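Local coordinates for CELL WALL surface anchor family protein (Streptococcus pneumoniae, PDB 3ZGH) that probably serves as a bacterial surface adhesin, its basic MSCRAMM-type domain binding the host protein keratin 10, at residues 53-67 / 149-163. Sequence-based numbering, arbitrary orientation.
Sequences NDGSKLTFTYTVTYV and AKKGYGLTSSWTVPI
Phe60 and Trp159 face each other in a hydrogen-bonded pair of two antiparallel strands, 57-65 and 154-162, neighbours in the middle of the main sheet of this MSCRAMM-type domain. The Phe60 ring and the five-membered ring of Trp159 lie nearly parallel, planes at 8°, but offset, with centroids 4.6 Å apart, so little of one ring lies over the other. It is Phe60 CB that sits over the indole face, 3.6 Å from the centroid of its six-membered ring, a CH-pi contact. Trp159 reaches this place because its CG stands between the backbone N and the carbonyl carbon (chi1 62°), which swings the indole back over the neighbouring strand until CZ3 nears Tyr62 CB. Val161 CG2 lies at the indole edge and also packs 3.8 Å from Phe60 CE2. Phe170 meets Phe60 edge-to-face, and Trp138 packs on Trp159, so this buried face continues into the rest of the domain. Tyr62, further along it, bonds through OH to Asn88 and Tyr175. The other face carries mainly threonines with Ser158, and Lys57 and Pro162 at one end. There Thr63 OG1 and Thr156 OG1 share a hydrogen bond of 2.8 Å, and Thr114 of the next strand holds the latter hydroxyl as well. At one end, Ile163 N donates to Ser56 O, and Ile163 CD1 packs against Asn53 OD1 and Leu58 CD2. Two Asx turns shape the hairpin beside it, where Lys57 NZ pairs with Asp54 OD2. At the other end, a water bridges Tyr66 N, Ala149 O and Tyr153 O, while Ala149 CB lies 3.8 Å from Tyr66 CD2.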
loop_
_atom_site.group_PDB
_atom_site.type_symbol
_atom_site.label_atom_id
_atom_site.label_comp_id
_atom_site.label_asym_id
_atom_site.label_seq_id
_atom_site.Cartn_x
_atom_site.Cartn_y
_atom_site.Cartn_z
ATOM N N ASN A 53 15.247 1.157 4.584
ATOM C CA ASN A 53 16.125 2.300 4.586
ATOM C C ASN A 53 17.531 1.744 4.376
ATOM O O ASN A 53 18.051 0.991 5.241
ATOM C CB ASN A 53 15.985 2.978 5.930
ATOM C CG ASN A 53 16.928 4.148 6.113
ATOM O OD1 ASN A 53 17.972 4.235 5.473
ATOM N ND2 ASN A 53 16.580 5.028 7.052
ATOM N N ASP A 54 18.139 2.053 3.228
ATOM C CA ASP A 54 19.517 1.614 2.979
ATOM C C ASP A 54 20.495 2.763 3.122
ATOM O O ASP A 54 21.637 2.648 2.699
ATOM C CB ASP A 54 19.652 1.001 1.596
ATOM C CG ASP A 54 19.349 1.996 0.474
ATOM O OD1 ASP A 54 19.339 3.212 0.734
ATOM O OD2 ASP A 54 19.110 1.561 -0.670
ATOM N N GLY A 55 20.050 3.874 3.711
ATOM C CA GLY A 55 20.912 5.040 3.878
ATOM C C GLY A 55 20.851 6.054 2.731
ATOM O O GLY A 55 21.093 7.228 2.954
ATOM N N SER A 56 20.527 5.608 1.520
ATOM C CA SER A 56 20.391 6.508 0.370
ATOM C C SER A 56 18.925 6.833 0.078
ATOM O O SER A 56 18.604 7.957 -0.331
ATOM C CB SER A 56 21.007 5.882 -0.877
ATOM O OG SER A 56 22.408 5.786 -0.696
ATOM N N LYS A 57 18.048 5.844 0.292
ATOM C CA LYS A 57 16.644 6.013 0.005
ATOM C C LYS A 57 15.784 5.125 0.888
ATOM O O LYS A 57 16.271 4.123 1.475
ATOM C CB LYS A 57 16.374 5.688 -1.462
ATOM C CG LYS A 57 16.744 4.248 -1.841
ATOM C CD LYS A 57 16.626 4.027 -3.337
ATOM C CE LYS A 57 16.870 2.566 -3.726
ATOM N NZ LYS A 57 18.270 2.164 -3.391
ATOM N N LEU A 58 14.518 5.492 1.005
ATOM C CA LEU A 58 13.534 4.584 1.548
ATOM C C LEU A 58 12.860 3.894 0.371
ATOM O O LEU A 58 12.520 4.571 -0.620
ATOM C CB LEU A 58 12.460 5.333 2.323
ATOM C CG LEU A 58 12.835 6.058 3.617
ATOM C CD1 LEU A 58 11.594 6.740 4.251
ATOM C CD2 LEU A 58 13.508 5.078 4.612
ATOM N N THR A 59 12.692 2.578 0.468
ATOM C CA THR A 59 11.890 1.819 -0.499
ATOM C C THR A 59 10.631 1.340 0.206
ATOM O O THR A 59 10.699 0.685 1.261
ATOM C CB THR A 59 12.667 0.620 -1.023
ATOM O OG1 THR A 59 13.877 1.099 -1.630
ATOM C CG2 THR A 59 11.847 -0.211 -2.068
ATOM N N PHE A 60 9.491 1.683 -0.376
ATOM C CA PHE A 60 8.183 1.317 0.152
ATOM C C PHE A 60 7.560 0.246 -0.748
ATOM O O PHE A 60 7.567 0.394 -1.991
ATOM C CB PHE A 60 7.260 2.548 0.130
ATOM C CG PHE A 60 7.579 3.604 1.150
ATOM C CD1 PHE A 60 6.865 3.677 2.331
ATOM C CD2 PHE A 60 8.565 4.561 0.913
ATOM C CE1 PHE A 60 7.149 4.679 3.290
ATOM C CE2 PHE A 60 8.810 5.579 1.824
ATOM C CZ PHE A 60 8.120 5.620 3.027
ATOM N N THR A 61 6.991 -0.803 -0.145
ATOM C CA THR A 61 6.233 -1.820 -0.885
ATOM C C THR A 61 4.918 -2.035 -0.124
ATOM O O THR A 61 4.911 -2.485 1.033
ATOM C CB THR A 61 6.995 -3.161 -1.013
ATOM O OG1 THR A 61 8.283 -2.935 -1.593
ATOM C CG2 THR A 61 6.228 -4.162 -1.930
ATOM N N TYR A 62 3.821 -1.693 -0.785
ATOM C CA TYR A 62 2.500 -1.648 -0.193
ATOM C C TYR A 62 1.561 -2.609 -0.899
ATOM O O TYR A 62 1.350 -2.475 -2.098
ATOM C CB TYR A 62 1.998 -0.214 -0.365
ATOM C CG TYR A 62 0.520 0.013 -0.146
ATOM C CD1 TYR A 62 -0.106 -0.387 1.019
ATOM C CD2 TYR A 62 -0.237 0.701 -1.100
ATOM C CE1 TYR A 62 -1.467 -0.141 1.217
ATOM C CE2 TYR A 62 -1.559 0.944 -0.913
ATOM C CZ TYR A 62 -2.170 0.526 0.235
ATOM O OH TYR A 62 -3.496 0.813 0.375
ATOM N N THR A 63 0.978 -3.546 -0.164
ATOM C CA THR A 63 0.154 -4.603 -0.744
ATOM C C THR A 63 -1.194 -4.618 -0.043
ATOM O O THR A 63 -1.242 -4.574 1.183
ATOM C CB THR A 63 0.795 -5.996 -0.574
ATOM O OG1 THR A 63 2.036 -6.036 -1.255
ATOM C CG2 THR A 63 -0.102 -7.121 -1.145
ATOM N N VAL A 64 -2.272 -4.668 -0.818
ATOM C CA VAL A 64 -3.604 -4.889 -0.270
ATOM C C VAL A 64 -4.055 -6.267 -0.737
ATOM O O VAL A 64 -3.878 -6.611 -1.900
ATOM C CB VAL A 64 -4.564 -3.794 -0.760
ATOM C CG1 VAL A 64 -6.046 -4.180 -0.507
ATOM C CG2 VAL A 64 -4.222 -2.479 -0.075
ATOM N N THR A 65 -4.611 -7.069 0.164
ATOM C CA THR A 65 -4.925 -8.451 -0.149
ATOM C C THR A 65 -5.961 -9.015 0.818
ATOM O O THR A 65 -6.102 -8.519 1.948
ATOM C CB THR A 65 -3.642 -9.325 -0.071
ATOM O OG1 THR A 65 -3.977 -10.700 -0.284
ATOM C CG2 THR A 65 -2.916 -9.176 1.278
ATOM N N TYR A 66 -6.664 -10.066 0.384
ATOM C CA TYR A 66 -7.571 -10.772 1.260
ATOM C C TYR A 66 -6.890 -11.898 2.021
ATOM O O TYR A 66 -7.535 -12.567 2.832
ATOM C CB TYR A 66 -8.798 -11.295 0.481
ATOM C CG TYR A 66 -9.653 -10.154 -0.015
ATOM C CD1 TYR A 66 -10.722 -9.667 0.758
ATOM C CD2 TYR A 66 -9.370 -9.525 -1.236
ATOM C CE1 TYR A 66 -11.477 -8.608 0.316
ATOM C CE2 TYR A 66 -10.111 -8.473 -1.676
ATOM C CZ TYR A 66 -11.166 -8.013 -0.904
ATOM O OH TYR A 66 -11.926 -6.971 -1.383
ATOM N N VAL A 67 -5.593 -12.100 1.779
ATOM C CA VAL A 67 -4.811 -13.104 2.506
ATOM C C VAL A 67 -4.279 -12.490 3.812
ATOM O O VAL A 67 -3.625 -11.443 3.800
ATOM C CB VAL A 67 -3.596 -13.597 1.662
ATOM C CG1 VAL A 67 -2.728 -14.624 2.455
ATOM C CG2 VAL A 67 -4.079 -14.226 0.340
ATOM N N ALA A 149 -8.184 -11.824 -6.692
ATOM C CA ALA A 149 -8.290 -11.806 -5.224
ATOM C C ALA A 149 -8.549 -13.224 -4.718
ATOM O O ALA A 149 -8.005 -13.650 -3.703
ATOM C CB ALA A 149 -9.415 -10.871 -4.797
ATOM N N LYS A 150 -9.357 -13.969 -5.466
ATOM C CA LYS A 150 -9.781 -15.297 -5.051
ATOM C C LYS A 150 -8.683 -16.348 -5.214
ATOM O O LYS A 150 -8.802 -17.461 -4.684
ATOM C CB LYS A 150 -11.022 -15.720 -5.829
ATOM C CG LYS A 150 -12.258 -14.917 -5.490
ATOM C CD LYS A 150 -13.354 -15.103 -6.556
ATOM C CE LYS A 150 -14.208 -16.307 -6.254
ATOM N NZ LYS A 150 -15.334 -16.432 -7.232
ATOM N N LYS A 151 -7.627 -16.003 -5.944
ATOM C CA LYS A 151 -6.456 -16.858 -6.033
ATOM C C LYS A 151 -5.451 -16.529 -4.918
ATOM O O LYS A 151 -4.383 -17.125 -4.858
ATOM C CB LYS A 151 -5.760 -16.701 -7.394
ATOM C CG LYS A 151 -6.576 -17.249 -8.629
ATOM C CD LYS A 151 -5.800 -17.000 -9.922
ATOM C CE LYS A 151 -6.610 -17.330 -11.186
ATOM N NZ LYS A 151 -6.837 -18.792 -11.364
ATOM N N GLY A 152 -5.767 -15.578 -4.049
ATOM C CA GLY A 152 -4.820 -15.215 -2.992
ATOM C C GLY A 152 -3.838 -14.150 -3.462
ATOM O O GLY A 152 -2.800 -13.959 -2.842
ATOM N N TYR A 153 -4.151 -13.466 -4.571
ATOM C CA TYR A 153 -3.241 -12.443 -5.082
ATOM C C TYR A 153 -3.423 -11.115 -4.348
ATOM O O TYR A 153 -4.471 -10.862 -3.732
ATOM C CB TYR A 153 -3.419 -12.216 -6.580
ATOM C CG TYR A 153 -3.043 -13.405 -7.454
ATOM C CD1 TYR A 153 -2.461 -14.543 -6.909
ATOM C CD2 TYR A 153 -3.258 -13.373 -8.827
ATOM C CE1 TYR A 153 -2.109 -15.639 -7.712
ATOM C CE2 TYR A 153 -2.904 -14.461 -9.652
ATOM C CZ TYR A 153 -2.337 -15.594 -9.078
ATOM O OH TYR A 153 -1.976 -16.681 -9.849
ATOM N N GLY A 154 -2.416 -10.258 -4.439
ATOM C CA GLY A 154 -2.529 -8.923 -3.873
ATOM C C GLY A 154 -2.278 -7.834 -4.899
ATOM O O GLY A 154 -1.680 -8.051 -5.949
ATOM N N LEU A 155 -2.740 -6.642 -4.581
ATOM C CA LEU A 155 -2.514 -5.476 -5.412
ATOM C C LEU A 155 -1.412 -4.671 -4.728
ATOM O O LEU A 155 -1.588 -4.194 -3.579
ATOM C CB LEU A 155 -3.801 -4.664 -5.492
ATOM C CG LEU A 155 -3.754 -3.378 -6.316
ATOM C CD1 LEU A 155 -3.300 -3.650 -7.731
ATOM C CD2 LEU A 155 -5.131 -2.726 -6.308
ATOM N N THR A 156 -0.283 -4.524 -5.427
ATOM C CA THR A 156 0.959 -4.047 -4.814
ATOM C C THR A 156 1.466 -2.813 -5.551
ATOM O O THR A 156 1.414 -2.748 -6.807
ATOM C CB THR A 156 2.029 -5.165 -4.830
ATOM O OG1 THR A 156 1.582 -6.295 -4.044
ATOM C CG2 THR A 156 3.389 -4.669 -4.290
ATOM N N SER A 157 1.912 -1.813 -4.779
ATOM C CA SER A 157 2.477 -0.595 -5.312
ATOM C C SER A 157 3.824 -0.397 -4.618
ATOM O O SER A 157 3.958 -0.721 -3.407
ATOM C CB SER A 157 1.552 0.586 -5.009
ATOM O OG SER A 157 0.284 0.492 -5.690
ATOM N N SER A 158 4.834 0.096 -5.344
ATOM C CA SER A 158 6.126 0.349 -4.691
ATOM C C SER A 158 6.728 1.615 -5.248
ATOM O O SER A 158 6.470 1.986 -6.411
ATOM C CB SER A 158 7.114 -0.808 -4.885
ATOM O OG SER A 158 7.363 -0.980 -6.281
ATOM N N TRP A 159 7.532 2.288 -4.415
ATOM C CA TRP A 159 8.178 3.550 -4.811
ATOM C C TRP A 159 9.381 3.747 -3.890
ATOM O O TRP A 159 9.488 3.070 -2.845
ATOM C CB TRP A 159 7.210 4.733 -4.712
ATOM C CG TRP A 159 6.680 5.020 -3.330
ATOM C CD1 TRP A 159 7.166 5.953 -2.416
ATOM C CD2 TRP A 159 5.574 4.390 -2.693
ATOM N NE1 TRP A 159 6.439 5.896 -1.244
ATOM C CE2 TRP A 159 5.454 4.949 -1.390
ATOM C CE3 TRP A 159 4.689 3.373 -3.079
ATOM C CZ2 TRP A 159 4.475 4.549 -0.493
ATOM C CZ3 TRP A 159 3.706 2.972 -2.172
ATOM C CH2 TRP A 159 3.609 3.566 -0.896
ATOM N N THR A 160 10.273 4.646 -4.283
ATOM C CA THR A 160 11.391 5.009 -3.449
ATOM C C THR A 160 11.317 6.490 -3.117
ATOM O O THR A 160 10.650 7.283 -3.817
ATOM C CB THR A 160 12.721 4.719 -4.159
ATOM O OG1 THR A 160 12.747 5.447 -5.379
ATOM C CG2 THR A 160 12.873 3.205 -4.457
ATOM N N VAL A 161 12.027 6.885 -2.063
ATOM C CA VAL A 161 12.090 8.302 -1.658
ATOM C C VAL A 161 13.526 8.566 -1.232
ATOM O O VAL A 161 14.035 7.874 -0.341
ATOM C CB VAL A 161 11.148 8.609 -0.464
ATOM C CG1 VAL A 161 11.180 10.086 -0.134
ATOM C CG2 VAL A 161 9.678 8.172 -0.758
ATOM N N PRO A 162 14.185 9.565 -1.849
ATOM C CA PRO A 162 15.578 9.826 -1.476
ATOM C C PRO A 162 15.691 10.288 -0.032
ATOM O O PRO A 162 14.823 11.027 0.454
ATOM C CB PRO A 162 16.011 10.965 -2.422
ATOM C CG PRO A 162 14.997 10.954 -3.558
ATOM C CD PRO A 162 13.719 10.416 -2.965
ATOM N N ILE A 163 16.771 9.885 0.634
ATOM C CA ILE A 163 17.105 10.373 1.969
ATOM C C ILE A 163 18.175 11.464 1.834
ATOM O O ILE A 163 19.225 11.250 1.206
ATOM C CB ILE A 163 17.635 9.218 2.852
ATOM C CG1 ILE A 163 16.499 8.214 3.137
ATOM C CG2 ILE A 163 18.261 9.750 4.176
ATOM C CD1 ILE A 163 16.969 6.872 3.685
HETATM O O HOH W 1 21.759 10.470 2.027
HETATM O O HOH W 2 -1.733 -11.864 -1.494
HETATM O O HOH W 3 -6.396 -11.892 -2.056
#